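PDB 4E8O: Aac(6')-Ih protein from Acinetobacter baumannii, which probably transfers the acetyl group of acetyl coenzyme A to the 6'-amino group of aminoglycoside antibiotics, a GNAT-superfamily reaction that confers resistance. Local coordinates for residues S33-L38 / Q52-L57; L66-Y69 / A75-M78; T131-D136 / L151-T156. One frame throughout, in Å; residues are numbered along the deposited sequence.

Contact 1: residues S33-L38 / Q52-L57; sequences SDWLAL and QEMRQL
Met54 lies across one face of the Trp35 indole, its chain running past the ring in the opposite direction to the tryptophan side chain. Met54 CG sits 3.5 Å from the centroid of the Trp35 six-membered ring and only 6° from the ring normal, a CH-pi contact. One atom back, Met54 CB rests 3.4 Å from Trp35 CZ3. One atom on, Met54 SD is 4.7 Å from the centroid of the Trp35 six-membered ring, still over the face, which makes this a Met-aromatic contact as well. The bend at the last methionine torsion then carries the methyl group to the neighbouring helix, where Met54 CE touches Leu36 CB at 3.8 Å. The indole extends toward helix 47-57 because its CG stands anti to the backbone N (chi1 -175°). Leu57 closes in from another direction, its CD1 meeting Trp35 CH2 at 4.0 Å near the ring plane.

These side chains bridge helices 32-42 and 47-57, the pair that follows the first strand of this GNAT fold. The axes of the two short segments run at 126° to each other and come no closer than 11.3 Å, a wide spacing, filled by the long methionine chain laid over the broad indole. The polar edge of the indole is used elsewhere: Trp35 NE1 is hydrogen-bonded to Glu80 OE2 on strand 75-84, which ties the ring to the sheet and should fix its orientation. With no hydrogen bond between the two segments, their mutual cohesion rests on dispersion and on the polarisable sulfur and CH groups facing the pi cloud.

Contact 2: residues L66-Y69 / A75-M78; sequences LLAY and AIAM
Ala77 O is approached by three groups of the neighbouring strand. Ala68 N donates a hydrogen bond to Ala77 O at 2.9 Å, from a position 37° out of the carbonyl plane; Leu67 CA lies 3.4 Å from Ala77 O in a CA-H...O contact, and the methyl Leu67 CD2 is close by. The second hydrogen bond runs the other way, from Ile76 N to Ala68 O at 3.0 Å, with the donor nearly in line with the C=O bond (170°).

Between these bonds the antiparallel register slips by one residue. Leu67 pairs with Met78 and Tyr69 with Ala75, both non-hydrogen-bonded pairs, so the single residue Ala68 faces both Ile76 and Ala77: a beta bulge in the hairpin of strands 63-69 and 75-84. On one face, Ala75 CB fits between Leu67 CD2 (3.9 Å) and Tyr69 CE1 (3.9 Å), its methyl lying over the phenol ring in a CH-pi contact. The small alanine methyl suits this place against the tyrosine ring, whose OH is hydrogen-bonded to Asp34. On the other face the two small residues meet, Ala68 CB to Ala77 CB at 4.0 Å, and helix 113-127 packs against them through Ile113 and Leu117. Ile76 CD1 also reaches Ala68 CB, at 4.0 Å. The backbone polar groups thus hold the two strands together despite the bulge, while the side chains on both faces are mostly apolar, with the Tyr69 hydroxyl as a polar link to helix 32-42.

Contact 3: residues T131-D136 / L151-T156; sequences TEFASD and LGFHET
Phe153 CB points toward strand 132-138 and sends its ring into a T-shaped (edge-to-face) stack on Phe133, inside the C-terminal part of the GNAT fold. With CG anti to the carbonyl carbon (chi1 -68°), the ring reaches across to the strand. Along one side, Phe153 CD2 comes within 3.8 Å of Phe133 O, and further out Phe153 CE2 touches Ser135 CB at 4.1 Å. On the other side of the ring, Leu151 CB lies at the edge, in plane. At the tip, Phe153 CZ stands over the centre of the Phe133 ring, 3.8 Å from Phe133 CE2. The centroids of the Phe153 and Phe133 rings are 5.1 Å apart and the planes meet at 66°.

Phe133 suits its place because it alternates with Ala134 along the strand: the phenylalanine faces helix 113-127, packing on Val118 and Val121, while the small alanine points away. Phe153 follows helix 142-150, whose end is a Schellman motif at Gly152; a positive phi of 99° there is readily adopted by glycine and turns the chain back toward the sheet. Ser135 has a double role, its CB against Phe153 and its OG hydrogen-bonded to His148, whose own ring makes an edge-to-face pair with Phe153. At the dimer interface, Lys164 of the second subunit packs on Phe153, and strand 132-138 continues the sheet in an antiparallel ladder with that chain. No hydrogen bond joins the two segments themselves; their closest approach brings Phe153 CE2 to 3.4 Å from Phe133 O.

Overall arrangement
Contacts 1 and 2 are neighbours, their centres 12 Å apart, and they touch: Asp34 CB packs on Ala75 CB at 3.8 Å, while Leu38 of helix 32-42 packs on the hairpin. Contact 3 lies across the chain's centre, about 25 Å from contact 1 and 21 Å from contact 2, centre to centre; its nearest atoms are about 9 Å from contact 2. Contacts 2 and 3 both reach the central sheet, and helix 113-127 packs against both. Coenzyme A probably binds near the start of that helix, where strands 96-104 and 132-138 splay apart, as in other GNAT enzymes. Contact 3 adjoins the dimer interface.

Contact 1: residues S33-L38 / Q52-L57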
# COMPACT_ATOMS: atom_id res chain seq x y z
N SER B 33 6.32 -27.43 -6.50
CA SER B 33 7.76 -27.60 -6.28
C SER B 33 8.59 -26.68 -7.17
O SER B 33 9.54 -26.04 -6.70
CB SER B 33 8.16 -29.06 -6.49
OG SER B 33 9.57 -29.20 -6.43
N ASP B 34 8.25 -26.60 -8.46
CA ASP B 34 8.93 -25.68 -9.37
C ASP B 34 8.75 -24.23 -8.93
O ASP B 34 9.65 -23.40 -9.07
CB ASP B 34 8.41 -25.84 -10.80
CG ASP B 34 8.75 -27.18 -11.40
OD1 ASP B 34 9.79 -27.77 -11.03
OD2 ASP B 34 7.97 -27.65 -12.26
N TRP B 35 7.56 -23.93 -8.40
CA TRP B 35 7.22 -22.59 -7.93
C TRP B 35 8.01 -22.26 -6.67
O TRP B 35 8.57 -21.17 -6.55
CB TRP B 35 5.72 -22.50 -7.65
CG TRP B 35 5.22 -21.12 -7.27
CD1 TRP B 35 5.91 -19.95 -7.35
CD2 TRP B 35 3.92 -20.80 -6.76
NE1 TRP B 35 5.12 -18.91 -6.90
CE2 TRP B 35 3.89 -19.41 -6.54
CE3 TRP B 35 2.78 -21.55 -6.47
CZ2 TRP B 35 2.77 -18.75 -6.04
CZ3 TRP B 35 1.66 -20.90 -5.97
CH2 TRP B 35 1.66 -19.51 -5.76
N LEU B 36 8.07 -23.23 -5.76
CA LEU B 36 8.79 -23.06 -4.49
C LEU B 36 10.28 -22.84 -4.71
O LEU B 36 10.88 -21.96 -4.08
CB LEU B 36 8.58 -24.29 -3.60
CG LEU B 36 9.34 -24.33 -2.27
CD1 LEU B 36 8.88 -23.21 -1.37
CD2 LEU B 36 9.18 -25.67 -1.57
N ALA B 37 10.87 -23.63 -5.59
CA ALA B 37 12.30 -23.56 -5.87
C ALA B 37 12.76 -22.17 -6.33
O ALA B 37 13.84 -21.72 -5.96
CB ALA B 37 12.69 -24.62 -6.90
N LEU B 38 11.94 -21.51 -7.14
CA LEU B 38 12.24 -20.16 -7.60
C LEU B 38 11.82 -19.12 -6.56
O LEU B 38 12.52 -18.12 -6.36
CB LEU B 38 11.54 -19.87 -8.93
CG LEU B 38 12.02 -20.69 -10.12
CD1 LEU B 38 11.26 -20.32 -11.38
CD2 LEU B 38 13.51 -20.48 -10.32
N GLN B 52 2.15 -22.67 2.59
CA GLN B 52 0.88 -22.26 3.16
C GLN B 52 0.32 -21.10 2.34
O GLN B 52 -0.87 -21.05 2.05
CB GLN B 52 1.08 -21.84 4.62
CG GLN B 52 0.00 -22.33 5.59
CD GLN B 52 0.41 -22.15 7.04
OE1 GLN B 52 1.59 -22.10 7.37
NE2 GLN B 52 -0.58 -22.04 7.93
N GLU B 53 1.20 -20.18 1.94
CA GLU B 53 0.79 -19.03 1.16
C GLU B 53 0.47 -19.43 -0.28
O GLU B 53 -0.54 -19.00 -0.84
CB GLU B 53 1.88 -17.95 1.18
CG GLU B 53 1.43 -16.60 0.64
CD GLU B 53 2.54 -15.56 0.71
OE1 GLU B 53 3.66 -15.92 1.12
OE2 GLU B 53 2.27 -14.39 0.37
N MET B 54 1.34 -20.25 -0.88
CA MET B 54 1.16 -20.71 -2.26
C MET B 54 -0.18 -21.42 -2.47
O MET B 54 -0.83 -21.22 -3.50
CB MET B 54 2.33 -21.62 -2.67
CG MET B 54 3.64 -20.88 -2.89
SD MET B 54 5.10 -21.88 -2.52
CE MET B 54 4.94 -23.17 -3.76
N ARG B 55 -0.59 -22.24 -1.51
CA ARG B 55 -1.84 -22.99 -1.64
C ARG B 55 -3.08 -22.10 -1.57
O ARG B 55 -4.10 -22.42 -2.18
CB ARG B 55 -1.93 -24.11 -0.59
CG ARG B 55 -0.90 -25.21 -0.79
CD ARG B 55 -1.31 -26.52 -0.12
NE ARG B 55 -0.48 -27.63 -0.59
CZ ARG B 55 -0.79 -28.40 -1.63
NH1 ARG B 55 -1.90 -28.19 -2.32
NH2 ARG B 55 0.03 -29.39 -1.98
N GLN B 56 -2.99 -21.00 -0.84
CA GLN B 56 -4.09 -20.03 -0.77
C GLN B 56 -4.20 -19.25 -2.08
O GLN B 56 -5.28 -19.15 -2.66
CB GLN B 56 -3.85 -19.03 0.37
CG GLN B 56 -3.82 -19.62 1.77
CD GLN B 56 -3.55 -18.55 2.82
OE1 GLN B 56 -3.57 -17.35 2.53
NE2 GLN B 56 -3.28 -18.98 4.05
N LEU B 57 -3.07 -18.70 -2.52
CA LEU B 57 -2.99 -17.86 -3.72
C LEU B 57 -3.64 -18.48 -4.95
O LEU B 57 -4.33 -17.79 -5.71
CB LEU B 57 -1.53 -17.50 -4.02
CG LEU B 57 -0.76 -16.64 -3.01
CD1 LEU B 57 0.68 -16.42 -3.46
CD2 LEU B 57 -1.44 -15.31 -2.81

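Contact 2: residues L66-Y69 / A75-M78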
# COMPACT_ATOMS: atom_id res chain seq x y z
N LEU B 66 2.55 -17.03 -12.26
CA LEU B 66 2.97 -17.66 -13.51
C LEU B 66 4.35 -18.30 -13.38
O LEU B 66 5.15 -17.90 -12.53
CB LEU B 66 2.98 -16.64 -14.64
CG LEU B 66 1.74 -15.76 -14.82
CD1 LEU B 66 1.97 -14.74 -15.92
CD2 LEU B 66 0.51 -16.58 -15.14
N LEU B 67 4.61 -19.30 -14.22
CA LEU B 67 5.94 -19.87 -14.39
C LEU B 67 6.29 -19.85 -15.87
O LEU B 67 5.42 -19.99 -16.73
CB LEU B 67 5.98 -21.31 -13.87
CG LEU B 67 6.19 -21.54 -12.37
CD1 LEU B 67 5.79 -22.95 -11.97
CD2 LEU B 67 7.64 -21.29 -11.99
N ALA B 68 7.57 -19.67 -16.17
CA ALA B 68 8.07 -19.83 -17.53
C ALA B 68 8.94 -21.07 -17.58
O ALA B 68 9.84 -21.24 -16.75
CB ALA B 68 8.85 -18.60 -17.96
N TYR B 69 8.67 -21.95 -18.54
CA TYR B 69 9.42 -23.20 -18.67
C TYR B 69 10.23 -23.24 -19.96
O TYR B 69 9.93 -22.52 -20.92
CB TYR B 69 8.46 -24.40 -18.65
CG TYR B 69 7.90 -24.75 -17.28
CD1 TYR B 69 8.49 -25.73 -16.50
CD2 TYR B 69 6.77 -24.12 -16.79
CE1 TYR B 69 7.97 -26.06 -15.26
CE2 TYR B 69 6.24 -24.44 -15.56
CZ TYR B 69 6.85 -25.42 -14.80
OH TYR B 69 6.34 -25.74 -13.57
N ALA B 75 11.82 -24.87 -14.94
CA ALA B 75 11.21 -23.61 -14.55
C ALA B 75 12.32 -22.58 -14.35
O ALA B 75 13.17 -22.75 -13.46
CB ALA B 75 10.40 -23.77 -13.28
N ILE B 76 12.32 -21.53 -15.16
CA ILE B 76 13.41 -20.56 -15.15
C ILE B 76 12.99 -19.16 -14.72
O ILE B 76 13.84 -18.28 -14.55
CB ILE B 76 14.18 -20.52 -16.51
CG1 ILE B 76 13.22 -20.31 -17.69
CG2 ILE B 76 14.99 -21.79 -16.71
CD1 ILE B 76 12.89 -18.85 -17.99
N ALA B 77 11.69 -18.95 -14.55
CA ALA B 77 11.16 -17.65 -14.13
C ALA B 77 9.78 -17.77 -13.51
O ALA B 77 9.03 -18.70 -13.82
CB ALA B 77 11.12 -16.68 -15.31
N MET B 78 9.44 -16.82 -12.63
CA MET B 78 8.12 -16.77 -12.00
C MET B 78 7.67 -15.33 -11.81
O MET B 78 8.50 -14.43 -11.72
CB MET B 78 8.14 -17.46 -10.63
CG MET B 78 9.18 -16.89 -9.68
SD MET B 78 8.73 -17.05 -7.94
CE MET B 78 7.75 -15.57 -7.71

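Contact 3: residues T131-D136 / L151-T156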
# COMPACT_ATOMS: atom_id res chain seq x y z
N THR B 131 -6.59 -0.03 -15.42
CA THR B 131 -5.88 0.73 -16.44
C THR B 131 -4.48 1.08 -15.94
O THR B 131 -3.68 1.66 -16.68
CB THR B 131 -6.61 2.04 -16.78
OG1 THR B 131 -6.64 2.88 -15.63
CG2 THR B 131 -8.03 1.74 -17.23
N GLU B 132 -4.20 0.75 -14.69
CA GLU B 132 -2.88 1.00 -14.11
C GLU B 132 -2.28 -0.28 -13.53
O GLU B 132 -2.99 -1.13 -12.99
CB GLU B 132 -2.95 2.11 -13.05
CG GLU B 132 -3.15 3.51 -13.63
CD GLU B 132 -3.19 4.59 -12.56
OE1 GLU B 132 -3.76 4.33 -11.48
OE2 GLU B 132 -2.66 5.69 -12.80
N PHE B 133 -0.95 -0.40 -13.65
CA PHE B 133 -0.19 -1.55 -13.20
C PHE B 133 0.95 -0.97 -12.37
O PHE B 133 1.84 -0.31 -12.91
CB PHE B 133 0.36 -2.31 -14.41
CG PHE B 133 1.02 -3.64 -14.09
CD1 PHE B 133 1.05 -4.13 -12.80
CD2 PHE B 133 1.60 -4.39 -15.10
CE1 PHE B 133 1.66 -5.34 -12.52
CE2 PHE B 133 2.21 -5.61 -14.83
CZ PHE B 133 2.24 -6.08 -13.54
N ALA B 134 0.90 -1.19 -11.06
CA ALA B 134 1.87 -0.60 -10.15
C ALA B 134 2.77 -1.67 -9.55
O ALA B 134 2.50 -2.86 -9.68
CB ALA B 134 1.16 0.17 -9.04
N SER B 135 3.83 -1.23 -8.89
CA SER B 135 4.80 -2.13 -8.26
C SER B 135 5.58 -1.29 -7.27
O SER B 135 5.37 -0.07 -7.19
CB SER B 135 5.73 -2.73 -9.31
OG SER B 135 6.63 -3.67 -8.74
N ASP B 136 6.47 -1.92 -6.51
CA ASP B 136 7.35 -1.16 -5.63
C ASP B 136 8.66 -1.91 -5.42
O ASP B 136 8.79 -3.07 -5.82
CB ASP B 136 6.66 -0.83 -4.29
CG ASP B 136 6.41 -2.06 -3.43
OD1 ASP B 136 6.65 -3.19 -3.89
OD2 ASP B 136 5.95 -1.89 -2.29
N LEU B 151 11.24 -2.63 -17.85
CA LEU B 151 9.97 -3.30 -18.13
C LEU B 151 8.85 -2.32 -18.50
O LEU B 151 7.72 -2.73 -18.75
CB LEU B 151 9.54 -4.16 -16.93
CG LEU B 151 10.39 -5.40 -16.65
CD1 LEU B 151 9.88 -6.18 -15.44
CD2 LEU B 151 10.43 -6.29 -17.87
N GLY B 152 9.18 -1.03 -18.54
CA GLY B 152 8.20 -0.03 -18.93
C GLY B 152 7.55 0.69 -17.77
O GLY B 152 6.67 1.54 -17.97
N PHE B 153 7.96 0.36 -16.54
CA PHE B 153 7.47 1.08 -15.37
C PHE B 153 8.25 2.38 -15.21
O PHE B 153 9.44 2.45 -15.55
CB PHE B 153 7.63 0.23 -14.09
CG PHE B 153 6.73 -0.99 -14.04
CD1 PHE B 153 7.10 -2.16 -14.69
CD2 PHE B 153 5.55 -0.96 -13.32
CE1 PHE B 153 6.29 -3.28 -14.63
CE2 PHE B 153 4.73 -2.08 -13.26
CZ PHE B 153 5.10 -3.24 -13.92
N HIS B 154 7.59 3.41 -14.69
CA HIS B 154 8.28 4.65 -14.34
C HIS B 154 8.04 4.92 -12.87
O HIS B 154 7.04 4.48 -12.31
CB HIS B 154 7.78 5.82 -15.20
CG HIS B 154 6.34 6.17 -14.99
ND1 HIS B 154 5.32 5.52 -15.64
CD2 HIS B 154 5.75 7.10 -14.20
CE1 HIS B 154 4.16 6.04 -15.26
NE2 HIS B 154 4.40 7.00 -14.39
N GLU B 155 8.98 5.62 -12.23
CA GLU B 155 8.88 5.91 -10.79
C GLU B 155 7.78 6.93 -10.53
O GLU B 155 7.61 7.88 -11.30
CB GLU B 155 10.23 6.44 -10.29
CG GLU B 155 10.26 6.87 -8.82
CD GLU B 155 11.62 7.42 -8.42
OE1 GLU B 155 12.64 6.95 -8.95
OE2 GLU B 155 11.67 8.33 -7.56
N THR B 156 7.01 6.73 -9.46
CA THR B 156 5.93 7.65 -9.11
C THR B 156 6.16 8.41 -7.80
O THR B 156 5.91 9.61 -7.72
CB THR B 156 4.57 6.93 -9.02
OG1 THR B 156 4.70 5.78 -8.17
CG2 THR B 156 4.13 6.49 -10.39